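Cysteine protease-like VirA (PDB 3EB8) is a secreted virulence effector that promotes bacterial entry into epithelial cells and spread between them, although its reported tubulin-directed protease activity is disputed. Local coordinates at residues N126-V140 with S234-E248. Sequence-based numbering, arbitrary orientation.
Sequences NDDYFHVKDTDFNSV and SAFWQSLHITSSSVE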
ATOM      1  N   ASN A 126     -15.320  -2.701   6.623  1.00 83.96           N
ATOM      2  CA  ASN A 126     -16.164  -2.718   5.434  1.00107.49           C
ATOM      3  C   ASN A 126     -17.273  -3.755   5.523  1.00104.70           C
ATOM      4  O   ASN A 126     -17.238  -4.767   4.817  1.00107.09           O
ATOM      5  CB  ASN A 126     -15.320  -3.011   4.184  1.00119.35           C
ATOM      6  CG  ASN A 126     -14.522  -1.803   3.713  1.00111.84           C
ATOM      7  OD1 ASN A 126     -14.889  -0.659   3.989  1.00 96.72           O
ATOM      8  ND2 ASN A 126     -13.426  -2.056   2.988  1.00106.78           N
ATOM      9  N   ASP A 127     -18.252  -3.505   6.386  1.00 99.41           N
ATOM     10  CA  ASP A 127     -19.402  -4.393   6.523  1.00102.94           C
ATOM     11  C   ASP A 127     -20.427  -4.019   5.464  1.00108.33           C
ATOM     12  O   ASP A 127     -21.115  -4.875   4.905  1.00109.96           O
ATOM     13  CB  ASP A 127     -20.035  -4.236   7.906  1.00101.73           C
ATOM     14  CG  ASP A 127     -19.069  -3.676   8.921  1.00114.21           C
ATOM     15  OD1 ASP A 127     -17.898  -4.108   8.918  1.00118.62           O
ATOM     16  OD2 ASP A 127     -19.475  -2.797   9.711  1.00117.67           O
ATOM     17  N   ASP A 128     -20.524  -2.721   5.205  1.00102.65           N
ATOM     18  CA  ASP A 128     -21.426  -2.205   4.193  1.00 94.71           C
ATOM     19  C   ASP A 128     -20.652  -1.936   2.911  1.00 87.21           C
ATOM     20  O   ASP A 128     -20.604  -0.799   2.435  1.00 90.46           O
ATOM     21  CB  ASP A 128     -22.087  -0.921   4.692  1.00103.98           C
ATOM     22  CG  ASP A 128     -21.109  -0.005   5.421  1.00107.82           C
ATOM     23  OD1 ASP A 128     -21.296   0.203   6.642  1.00111.05           O
ATOM     24  OD2 ASP A 128     -20.152   0.496   4.779  1.00 93.21           O
ATOM     25  N   TYR A 129     -20.046  -2.985   2.359  1.00 69.74           N
ATOM     26  CA  TYR A 129     -19.245  -2.857   1.145  1.00 70.08           C
ATOM     27  C   TYR A 129     -20.149  -2.725  -0.070  1.00 64.75           C
ATOM     28  O   TYR A 129     -21.248  -3.261  -0.098  1.00 66.04           O
ATOM     29  CB  TYR A 129     -18.304  -4.052   0.983  1.00 61.49           C
ATOM     30  CG  TYR A 129     -19.033  -5.356   0.961  1.00 74.28           C
ATOM     31  CD1 TYR A 129     -19.584  -5.850  -0.222  1.00 79.24           C
ATOM     32  CD2 TYR A 129     -19.203  -6.096   2.127  1.00 84.07           C
ATOM     33  CE1 TYR A 129     -20.278  -7.057  -0.244  1.00 72.23           C
ATOM     34  CE2 TYR A 129     -19.895  -7.306   2.116  1.00 73.83           C
ATOM     35  CZ  TYR A 129     -20.427  -7.774   0.929  1.00 76.43           C
ATOM     36  OH  TYR A 129     -21.109  -8.963   0.918  1.00 92.98           O
ATOM     37  N   PHE A 130     -19.672  -1.994  -1.066  1.00 64.06           N
ATOM     38  CA  PHE A 130     -20.399  -1.815  -2.312  1.00 64.74           C
ATOM     39  C   PHE A 130     -20.389  -3.087  -3.138  1.00 63.80           C
ATOM     40  O   PHE A 130     -19.451  -3.881  -3.050  1.00 65.53           O
ATOM     41  CB  PHE A 130     -19.771  -0.692  -3.138  1.00 64.56           C
ATOM     42  CG  PHE A 130     -19.822   0.649  -2.477  1.00 66.68           C
ATOM     43  CD1 PHE A 130     -20.967   1.070  -1.810  1.00 69.64           C
ATOM     44  CD2 PHE A 130     -18.731   1.504  -2.538  1.00 66.03           C
ATOM     45  CE1 PHE A 130     -21.011   2.321  -1.195  1.00 71.97           C
ATOM     46  CE2 PHE A 130     -18.770   2.760  -1.937  1.00 68.31           C
ATOM     47  CZ  PHE A 130     -19.905   3.170  -1.265  1.00 71.31           C
ATOM     48  N   HIS A 131     -21.427  -3.277  -3.950  1.00 64.29           N
ATOM     49  CA  HIS A 131     -21.451  -4.381  -4.900  1.00 63.06           C
ATOM     50  C   HIS A 131     -20.613  -4.048  -6.123  1.00 61.62           C
ATOM     51  O   HIS A 131     -20.365  -2.877  -6.409  1.00 64.11           O
ATOM     52  CB  HIS A 131     -22.881  -4.679  -5.341  1.00 65.28           C
ATOM     53  CG  HIS A 131     -23.770  -5.132  -4.229  1.00107.81           C
ATOM     54  ND1 HIS A 131     -24.936  -4.475  -3.890  1.00113.51           N
ATOM     55  CD2 HIS A 131     -23.663  -6.174  -3.371  1.00113.07           C
ATOM     56  CE1 HIS A 131     -25.511  -5.099  -2.876  1.00115.14           C
ATOM     57  NE2 HIS A 131     -24.756  -6.132  -2.540  1.00118.56           N
ATOM     58  N   VAL A 132     -20.180  -5.072  -6.848  1.00 60.02           N
ATOM     59  CA  VAL A 132     -19.553  -4.871  -8.148  1.00 59.09           C
ATOM     60  C   VAL A 132     -20.509  -4.120  -9.060  1.00 61.26           C
ATOM     61  O   VAL A 132     -21.698  -4.449  -9.134  1.00 63.07           O
ATOM     62  CB  VAL A 132     -19.212  -6.210  -8.814  1.00 57.75           C
ATOM     63  CG1 VAL A 132     -18.572  -5.990 -10.171  1.00 57.07           C
ATOM     64  CG2 VAL A 132     -18.292  -7.038  -7.910  1.00 55.94           C
ATOM     65  N   LYS A 133     -19.996  -3.110  -9.750  1.00 61.32           N
ATOM     66  CA  LYS A 133     -20.772  -2.383 -10.738  1.00 63.51           C
ATOM     67  C   LYS A 133     -20.100  -2.508 -12.101  1.00 62.59           C
ATOM     68  O   LYS A 133     -18.892  -2.719 -12.183  1.00 60.43           O
ATOM     69  CB  LYS A 133     -20.906  -0.916 -10.328  1.00 65.22           C
ATOM     70  CG  LYS A 133     -21.672  -0.706  -9.029  1.00 70.71           C
ATOM     71  CD  LYS A 133     -21.568   0.739  -8.572  1.00 89.06           C
ATOM     72  CE  LYS A 133     -22.136   0.928  -7.170  1.00 98.74           C
ATOM     73  NZ  LYS A 133     -21.793   2.276  -6.618  1.00102.62           N
ATOM     74  N   ASP A 134     -20.893  -2.387 -13.161  1.00 64.50           N
ATOM     75  CA  ASP A 134     -20.405  -2.510 -14.532  1.00 64.20           C
ATOM     76  C   ASP A 134     -19.313  -1.503 -14.852  1.00 69.51           C
ATOM     77  O   ASP A 134     -18.613  -1.649 -15.852  1.00 62.78           O
ATOM     78  CB  ASP A 134     -21.552  -2.295 -15.525  1.00 73.59           C
ATOM     79  CG  ASP A 134     -22.531  -3.428 -15.521  1.00103.23           C
ATOM     80  OD1 ASP A 134     -22.251  -4.434 -14.831  1.00115.48           O
ATOM     81  OD2 ASP A 134     -23.573  -3.320 -16.205  1.00112.04           O
ATOM     82  N   THR A 135     -19.189  -0.475 -14.020  1.00 63.93           N
ATOM     83  CA  THR A 135     -18.255   0.603 -14.286  1.00 63.78           C
ATOM     84  C   THR A 135     -16.912   0.394 -13.591  1.00 65.23           C
ATOM     85  O   THR A 135     -15.966   1.140 -13.843  1.00 60.71           O
ATOM     86  CB  THR A 135     -18.837   1.966 -13.852  1.00 66.32           C
ATOM     87  OG1 THR A 135     -19.346   1.872 -12.518  1.00 66.55           O
ATOM     88  CG2 THR A 135     -19.962   2.406 -14.785  1.00 69.39           C
ATOM     89  N   ASP A 136     -16.827  -0.605 -12.714  1.00 59.51           N
ATOM     90  CA  ASP A 136     -15.588  -0.858 -11.973  1.00 57.25           C
ATOM     91  C   ASP A 136     -14.373  -1.080 -12.887  1.00 55.73           C
ATOM     92  O   ASP A 136     -14.433  -1.866 -13.832  1.00 55.46           O
ATOM     93  CB  ASP A 136     -15.752  -2.054 -11.039  1.00 56.08           C
ATOM     94  CG  ASP A 136     -16.768  -1.814  -9.936  1.00 57.53           C
ATOM     95  OD1 ASP A 136     -17.277  -0.682  -9.783  1.00 59.42           O
ATOM     96  OD2 ASP A 136     -17.051  -2.779  -9.206  1.00 56.99           O
ATOM     97  N   PHE A 137     -13.279  -0.374 -12.599  1.00 55.01           N
ATOM     98  CA  PHE A 137     -12.022  -0.525 -13.336  1.00 53.71           C
ATOM     99  C   PHE A 137     -12.098  -0.020 -14.770  1.00 59.97           C
ATOM    100  O   PHE A 137     -11.203  -0.284 -15.570  1.00 55.23           O
ATOM    101  CB  PHE A 137     -11.524  -1.979 -13.314  1.00 51.89           C
ATOM    102  CG  PHE A 137     -11.112  -2.449 -11.955  1.00 50.68           C
ATOM    103  CD1 PHE A 137     -12.007  -3.143 -11.140  1.00 50.98           C
ATOM    104  CD2 PHE A 137      -9.829  -2.185 -11.475  1.00 49.63           C
ATOM    105  CE1 PHE A 137     -11.628  -3.559  -9.862  1.00 50.00           C
ATOM    106  CE2 PHE A 137      -9.441  -2.604 -10.204  1.00 48.80           C
ATOM    107  CZ  PHE A 137     -10.339  -3.279  -9.395  1.00 49.00           C
ATOM    108  N   ASN A 138     -13.157   0.712 -15.101  1.00 57.09           N
ATOM    109  CA  ASN A 138     -13.267   1.292 -16.436  1.00 58.68           C
ATOM    110  C   ASN A 138     -12.034   2.109 -16.843  1.00 65.64           C
ATOM    111  O   ASN A 138     -11.578   2.030 -17.980  1.00 58.66           O
ATOM    112  CB  ASN A 138     -14.522   2.163 -16.565  1.00 61.46           C
ATOM    113  CG  ASN A 138     -15.701   1.406 -17.154  1.00 99.46           C
ATOM    114  OD1 ASN A 138     -15.697   0.170 -17.225  1.00102.44           O
ATOM    115  ND2 ASN A 138     -16.727   2.146 -17.578  1.00 91.22           N
ATOM    116  N   SER A 139     -11.492   2.889 -15.917  1.00 58.27           N
ATOM    117  CA  SER A 139     -10.421   3.801 -16.275  1.00 58.56           C
ATOM    118  C   SER A 139      -9.021   3.219 -16.083  1.00 56.31           C
ATOM    119  O   SER A 139      -8.033   3.945 -16.221  1.00 56.49           O
ATOM    120  CB  SER A 139     -10.550   5.106 -15.493  1.00 60.18           C
ATOM    121  OG  SER A 139     -10.370   4.889 -14.111  1.00 59.03           O
ATOM    122  N   VAL A 140      -8.938   1.918 -15.797  1.00 54.47           N
ATOM    123  CA  VAL A 140      -7.683   1.321 -15.354  1.00 52.56           C
ATOM    124  C   VAL A 140      -6.507   1.485 -16.327  1.00 52.48           C
ATOM    125  O   VAL A 140      -5.406   1.803 -15.894  1.00 51.86           O
ATOM    126  CB  VAL A 140      -7.850  -0.159 -14.939  1.00 51.00           C
ATOM    127  CG1 VAL A 140      -8.161  -1.013 -16.125  1.00 51.14           C
ATOM    128  CG2 VAL A 140      -6.593  -0.656 -14.256  1.00 49.42           C
ATOM    129  N   SER A 234      -4.263  -3.442 -12.205  1.00 45.75           N
ATOM    130  CA  SER A 234      -5.381  -3.141 -11.331  1.00 46.15           C
ATOM    131  C   SER A 234      -4.975  -2.216 -10.192  1.00 47.61           C
ATOM    132  O   SER A 234      -5.812  -1.461  -9.681  1.00 49.98           O
ATOM    133  CB  SER A 234      -5.970  -4.424 -10.758  1.00 45.67           C
ATOM    134  OG  SER A 234      -5.135  -4.972  -9.762  1.00 45.01           O
ATOM    135  N   ALA A 235      -3.704  -2.293  -9.792  1.00 45.89           N
ATOM    136  CA  ALA A 235      -3.200  -1.557  -8.632  1.00 46.28           C
ATOM    137  C   ALA A 235      -3.280  -0.044  -8.822  1.00 47.49           C
ATOM    138  O   ALA A 235      -3.250   0.706  -7.853  1.00 48.29           O
ATOM    139  CB  ALA A 235      -1.756  -1.973  -8.285  1.00 45.75           C
ATOM    140  N   PHE A 236      -3.376   0.387 -10.077  1.00 47.88           N
ATOM    141  CA  PHE A 236      -3.391   1.810 -10.407  1.00 49.31           C
ATOM    142  C   PHE A 236      -4.814   2.390 -10.560  1.00 50.58           C
ATOM    143  O   PHE A 236      -4.969   3.598 -10.697  1.00 52.15           O
ATOM    144  CB  PHE A 236      -2.561   2.088 -11.674  1.00 49.47           C
ATOM    145  CG  PHE A 236      -1.081   1.869 -11.501  1.00 48.86           C
ATOM    146  CD1 PHE A 236      -0.532   0.604 -11.635  1.00 47.62           C
ATOM    147  CD2 PHE A 236      -0.234   2.936 -11.211  1.00 49.85           C
ATOM    148  CE1 PHE A 236       0.837   0.406 -11.475  1.00 47.38           C
ATOM    149  CE2 PHE A 236       1.135   2.739 -11.050  1.00 49.55           C
ATOM    150  CZ  PHE A 236       1.671   1.476 -11.186  1.00 48.32           C
ATOM    151  N   TRP A 237      -5.854   1.549 -10.552  1.00 43.89           N
ATOM    152  CA  TRP A 237      -7.201   2.095 -10.732  1.00 47.90           C
ATOM    153  C   TRP A 237      -7.496   3.240  -9.720  1.00 51.78           C
ATOM    154  O   TRP A 237      -7.320   3.079  -8.507  1.00 47.36           O
ATOM    155  CB  TRP A 237      -8.287   1.003 -10.700  1.00 44.91           C
ATOM    156  CG  TRP A 237      -9.668   1.559 -11.017  1.00 52.22           C
ATOM    157  CD1 TRP A 237      -9.990   2.437 -12.024  1.00 45.92           C
ATOM    158  CD2 TRP A 237     -10.886   1.286 -10.328  1.00 48.44           C
ATOM    159  NE1 TRP A 237     -11.324   2.722 -11.996  1.00 52.66           N
ATOM    160  CE2 TRP A 237     -11.904   2.034 -10.967  1.00 54.91           C
ATOM    161  CE3 TRP A 237     -11.228   0.460  -9.247  1.00 50.82           C
ATOM    162  CZ2 TRP A 237     -13.247   1.990 -10.557  1.00 48.34           C
ATOM    163  CZ3 TRP A 237     -12.570   0.416  -8.837  1.00 48.89           C
ATOM    164  CH2 TRP A 237     -13.561   1.188  -9.495  1.00 48.64           C
ATOM    165  N   GLN A 238      -7.932   4.393 -10.223  1.00 45.16           N
ATOM    166  CA  GLN A 238      -8.039   5.593  -9.384  1.00 45.45           C
ATOM    167  C   GLN A 238      -9.023   5.462  -8.218  1.00 46.11           C
ATOM    168  O   GLN A 238      -8.854   6.113  -7.194  1.00 50.36           O
ATOM    169  CB  GLN A 238      -8.402   6.801 -10.238  1.00 53.82           C
ATOM    170  CG  GLN A 238      -9.670   6.621 -11.067  1.00 67.41           C
ATOM    171  CD  GLN A 238     -10.022   7.869 -11.872  1.00 84.25           C
ATOM    172  OE1 GLN A 238      -9.832   7.918 -13.096  1.00 72.53           O
ATOM    173  NE2 GLN A 238     -10.521   8.894 -11.182  1.00 87.27           N
ATOM    174  N   SER A 239     -10.050   4.631  -8.379  1.00 46.70           N
ATOM    175  CA  SER A 239     -11.073   4.437  -7.338  1.00 47.43           C
ATOM    176  C   SER A 239     -10.963   3.067  -6.678  1.00 47.32           C
ATOM    177  O   SER A 239     -11.889   2.600  -6.034  1.00 48.06           O
ATOM    178  CB  SER A 239     -12.471   4.628  -7.918  1.00 48.40           C
ATOM    179  OG  SER A 239     -12.542   5.851  -8.612  1.00 65.12           O
ATOM    180  N   LEU A 240      -9.810   2.435  -6.824  1.00 49.50           N
ATOM    181  CA  LEU A 240      -9.553   1.145  -6.193  1.00 54.40           C
ATOM    182  C   LEU A 240     -10.019   1.063  -4.727  1.00 54.89           C
ATOM    183  O   LEU A 240     -10.509   0.037  -4.293  1.00 47.30           O
ATOM    184  CB  LEU A 240      -8.064   0.824  -6.284  1.00 45.49           C
ATOM    185  CG  LEU A 240      -7.667  -0.572  -5.817  1.00 50.49           C
ATOM    186  CD1 LEU A 240      -8.185  -1.614  -6.776  1.00 45.31           C
ATOM    187  CD2 LEU A 240      -6.159  -0.661  -5.716  1.00 49.13           C
ATOM    188  N   HIS A 241      -9.872   2.145  -3.975  1.00 49.41           N
ATOM    189  CA  HIS A 241     -10.108   2.122  -2.528  1.00 53.81           C
ATOM    190  C   HIS A 241     -11.530   2.451  -2.089  1.00 57.45           C
ATOM    191  O   HIS A 241     -11.848   2.310  -0.915  1.00 53.16           O
ATOM    192  CB  HIS A 241      -9.169   3.101  -1.807  1.00 50.68           C
ATOM    193  CG  HIS A 241      -9.330   4.527  -2.242  1.00 47.31           C
ATOM    194  ND1 HIS A 241      -8.758   5.023  -3.398  1.00 56.33           N
ATOM    195  CD2 HIS A 241     -10.016   5.560  -1.698  1.00 55.16           C
ATOM    196  CE1 HIS A 241      -9.073   6.296  -3.539  1.00 53.93           C
ATOM    197  NE2 HIS A 241      -9.835   6.649  -2.517  1.00 66.37           N
ATOM    198  N   ILE A 242     -12.371   2.944  -2.978  1.00 49.12           N
ATOM    199  CA  ILE A 242     -13.713   3.297  -2.534  1.00 50.35           C
ATOM    200  C   ILE A 242     -14.547   2.026  -2.418  1.00 56.46           C
ATOM    201  O   ILE A 242     -15.164   1.610  -3.385  1.00 55.37           O
ATOM    202  CB  ILE A 242     -14.392   4.297  -3.485  1.00 59.71           C
ATOM    203  CG1 ILE A 242     -13.461   5.466  -3.777  1.00 51.09           C
ATOM    204  CG2 ILE A 242     -15.674   4.821  -2.869  1.00 67.90           C
ATOM    205  CD1 ILE A 242     -13.125   6.264  -2.562  1.00 55.15           C
ATOM    206  N   THR A 243     -14.554   1.400  -1.244  1.00 51.32           N
ATOM    207  CA  THR A 243     -15.198   0.101  -1.106  1.00 76.58           C
ATOM    208  C   THR A 243     -16.449   0.139  -0.249  1.00 77.51           C
ATOM    209  O   THR A 243     -17.150  -0.862  -0.137  1.00 75.64           O
ATOM    210  CB  THR A 243     -14.235  -0.972  -0.528  1.00 58.78           C
ATOM    211  OG1 THR A 243     -13.764  -0.555   0.755  1.00 54.50           O
ATOM    212  CG2 THR A 243     -13.055  -1.200  -1.459  1.00 49.89           C
ATOM    213  N   SER A 244     -16.731   1.283   0.365  1.00 53.90           N
ATOM    214  CA  SER A 244     -17.882   1.362   1.253  1.00 55.42           C
ATOM    215  C   SER A 244     -18.181   2.778   1.696  1.00 55.97           C
ATOM    216  O   SER A 244     -17.340   3.673   1.583  1.00 57.10           O
ATOM    217  CB  SER A 244     -17.644   0.500   2.491  1.00 55.58           C
ATOM    218  OG  SER A 244     -16.678   1.103   3.328  1.00 60.05           O
ATOM    219  N   SER A 245     -19.386   2.960   2.225  1.00 57.55           N
ATOM    220  CA  SER A 245     -19.801   4.213   2.834  1.00 58.33           C
ATOM    221  C   SER A 245     -18.841   4.578   3.963  1.00 61.80           C
ATOM    222  O   SER A 245     -18.557   5.759   4.183  1.00 61.58           O
ATOM    223  CB  SER A 245     -21.216   4.069   3.385  1.00 60.30           C
ATOM    224  OG  SER A 245     -22.013   3.331   2.484  1.00100.37           O
ATOM    225  N   SER A 246     -18.340   3.558   4.664  1.00 58.55           N
ATOM    226  CA  SER A 246     -17.440   3.756   5.802  1.00 56.73           C
ATOM    227  C   SER A 246     -16.120   4.367   5.369  1.00 58.86           C
ATOM    228  O   SER A 246     -15.595   5.257   6.032  1.00 56.05           O
ATOM    229  CB  SER A 246     -17.191   2.443   6.538  1.00 64.64           C
ATOM    230  OG  SER A 246     -18.415   1.802   6.825  1.00 63.60           O
ATOM    231  N   VAL A 247     -15.582   3.880   4.256  1.00 54.22           N
ATOM    232  CA  VAL A 247     -14.366   4.455   3.693  1.00 52.89           C
ATOM    233  C   VAL A 247     -14.647   5.876   3.209  1.00 53.04           C
ATOM    234  O   VAL A 247     -13.865   6.804   3.453  1.00 52.46           O
ATOM    235  CB  VAL A 247     -13.840   3.611   2.509  1.00 58.70           C
ATOM    236  CG1 VAL A 247     -12.810   4.386   1.705  1.00 50.88           C
ATOM    237  CG2 VAL A 247     -13.240   2.304   3.009  1.00 51.62           C
ATOM    238  N   GLU A 248     -15.771   6.046   2.524  1.00 53.89           N
ATOM    239  CA  GLU A 248     -16.191   7.373   2.118  1.00 59.64           C
ATOM    240  C   GLU A 248     -16.189   8.335   3.304  1.00 59.16           C
ATOM    241  O   GLU A 248     -15.736   9.469   3.186  1.00 59.14           O
ATOM    242  CB  GLU A 248     -17.585   7.322   1.489  1.00 55.56           C
ATOM    243  CG  GLU A 248     -17.573   6.838   0.050  1.00 55.09           C
ATOM    244  CD  GLU A 248     -18.936   6.932  -0.618  1.00 71.93           C
ATOM    245  OE1 GLU A 248     -19.961   7.018   0.102  1.00 80.16           O
ATOM    246  OE2 GLU A 248     -18.980   6.912  -1.868  1.00 65.96           O
TER
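Trp-237 lies against the chain around Phe-137 and offers a worked example of how an indole packs flat against a tight turn. Its CB touches Phe-137 CD2 at 3.6 Å. The first torsion (chi1 -175°) turns CG to the side opposite the backbone N and lays the indole flat along the chain of Asp-136 and Phe-137: Phe-137 CA stands over the five-membered ring, 3.5 Å from its centroid, in a CH-pi contact. At the edge, NE1 lies 3.2 Å from Ser-139 OG, a hydroxyl already hydrogen-bonded to Asp-143 of helix 140-149. Along the six-membered ring, CE3 sits over the centre of the Phe-137 ring, the two planes inclined by 33°, while CZ2 meets Phe-137 N and the far corner, CH2, reaches Asp-136 CA. The turn is a type II from Thr-135 to Asn-138, with Phe-137 at its third position, where positive phi is usual.

All of 126-140 belongs to the loop joining strand 121-123 to helix 140-149, and its earlier part, Asn-126 to Phe-130, meets the start of helix 245-265, which belongs to the tubulin-binding region. Ser-244 is the N-cap: its OG accepts from Val-247 N and donates to Asn-126 OD1 (2.6 Å), although Asn-126 is poorly ordered. Phe-130 N donates to Thr-243 O at 2.9 Å, and the Phe-130 ring takes Ser-244 CA over one face in a CH-pi contact, 3.7 Å from the centroid. In the helix's first turn, Ser-246 OG donates to the syn lone pair of Asp-128 OD2 over 3.0 Å.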